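Local coordinates for protein leucine aminopeptidase 2, chloroplastic (Streptomyces sp. BC16019, PDB 5LHJ) that is a metalloaminopeptidase of the M17 family that takes part in bottromycin maturation, a hydrolase with a two-manganese site, at residues N433-H436 and I442-A445. Sequence-based numbering, arbitrary orientation.
Sequences NCSH and IQAA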
loop_
_atom_site.group_PDB
_atom_site.type_symbol
_atom_site.label_atom_id
_atom_site.label_comp_id
_atom_site.label_asym_id
_atom_site.label_seq_id
_atom_site.Cartn_x
_atom_site.Cartn_y
_atom_site.Cartn_z
ATOM N N ASN A 433 -10.396 0.218 22.902
ATOM C CA ASN A 433 -11.047 1.176 21.996
ATOM C C ASN A 433 -10.961 0.805 20.528
ATOM O O ASN A 433 -11.503 1.538 19.699
ATOM C CB ASN A 433 -10.558 2.615 22.226
ATOM C CG ASN A 433 -9.191 2.895 21.623
ATOM O OD1 ASN A 433 -8.344 2.013 21.503
ATOM N ND2 ASN A 433 -8.980 4.149 21.235
ATOM N N CYS A 434 -10.297 -0.310 20.195
ATOM C CA CYS A 434 -10.190 -0.768 18.808
ATOM C C CYS A 434 -9.840 -2.244 18.764
ATOM O O CYS A 434 -8.841 -2.666 19.371
ATOM C CB CYS A 434 -9.112 0.021 18.074
ATOM S SG CYS A 434 -8.933 -0.387 16.317
ATOM N N SER A 435 -10.652 -3.027 18.058
ATOM C CA SER A 435 -10.408 -4.475 17.922
ATOM C C SER A 435 -9.512 -4.839 16.752
ATOM O O SER A 435 -9.060 -5.996 16.656
ATOM C CB SER A 435 -11.733 -5.217 17.735
ATOM O OG SER A 435 -12.316 -4.858 16.502
ATOM N N HIS A 436 -9.312 -3.898 15.828
ATOM C CA HIS A 436 -8.665 -4.160 14.546
ATOM C C HIS A 436 -9.397 -5.232 13.732
ATOM O O HIS A 436 -8.799 -5.854 12.854
ATOM C CB HIS A 436 -7.182 -4.543 14.713
ATOM C CG HIS A 436 -6.403 -3.570 15.535
ATOM N ND1 HIS A 436 -6.087 -3.799 16.855
ATOM C CD2 HIS A 436 -5.881 -2.362 15.227
ATOM C CE1 HIS A 436 -5.404 -2.773 17.328
ATOM N NE2 HIS A 436 -5.277 -1.880 16.362
ATOM N N ILE A 442 -20.599 -1.105 15.075
ATOM C CA ILE A 442 -21.367 -1.787 16.121
ATOM C C ILE A 442 -20.562 -1.855 17.430
ATOM O O ILE A 442 -21.097 -1.585 18.522
ATOM C CB ILE A 442 -21.875 -3.168 15.634
ATOM C CG1 ILE A 442 -22.826 -2.937 14.429
ATOM C CG2 ILE A 442 -22.544 -3.914 16.790
ATOM C CD1 ILE A 442 -23.583 -4.130 13.915
ATOM N N GLN A 443 -19.272 -2.164 17.331
ATOM C CA GLN A 443 -18.419 -2.228 18.520
ATOM C C GLN A 443 -18.360 -0.881 19.245
ATOM O O GLN A 443 -18.392 -0.848 20.472
ATOM C CB GLN A 443 -17.007 -2.690 18.167
ATOM C CG GLN A 443 -16.959 -4.127 17.680
ATOM C CD GLN A 443 -15.720 -4.429 16.860
ATOM O OE1 GLN A 443 -14.662 -3.822 17.059
ATOM N NE2 GLN A 443 -15.830 -5.390 15.946
ATOM N N ALA A 444 -18.309 0.223 18.488
ATOM C CA ALA A 444 -18.269 1.560 19.115
ATOM C C ALA A 444 -19.549 1.854 19.900
ATOM O O ALA A 444 -19.503 2.445 20.990
ATOM C CB ALA A 444 -18.022 2.649 18.080
ATOM N N ALA A 445 -20.688 1.442 19.348
ATOM C CA ALA A 445 -21.976 1.629 19.998
ATOM C C ALA A 445 -22.042 0.819 21.295
ATOM O O ALA A 445 -22.485 1.322 22.331
ATOM C CB ALA A 445 -23.109 1.239 19.046
#
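With CG anti to its own carbonyl carbon (chi1 -66°) and the chain extended beyond that atom, Gln443 carries its amide away from the helix axis to Ser435, whose CB points toward the helix and whose OG, between its backbone N and carbonyl carbon (chi1 66°), reaches the amide. The two side chains meet in one short hydrogen bond, from Ser435 OG to Gln443 OE1, 2.6 Å long. The hydroxyl approaches OE1 at a C=O...donor angle of 122°, somewhat tilted from the carbonyl plane. Ser435 CB lies 3.3 Å from Gln443 OE1, whereas NE2 of the same amide stays 3.6 Å from Ser435 OG. The backbones remain well apart, with 8.3 Å between CA of Ser435 and CA of Gln443, and the contact is a slender polar bridge. It joins the loop that follows strand 431-432 to helix 440-449 in the M17 catalytic domain, tying that loop to the helix it leads into, away from the manganese site. Both ends of the bridge have further partners: Ser435 OG also accepts the backbone N-H of Arg437, and Gln443 NE2 donates to Glu420, which fixes the rotation of the amide and leaves OE1 turned to the serine. An alanine in place of Gln443 would probably leave the hydroxyl of Ser435 without its acceptor, Glu420 without this amide donor, and the loop without this side-chain tie to the helix. Next to the serine, the CB of Cys434 points away from the helix; its SG accepts a weak hydrogen bond from His436 N at 3.6 Å and lies above one face of the His436 ring, displaced from its centre. Farther back, the side chain of Asn433 is pinned to the backbone of Thr340 and His341.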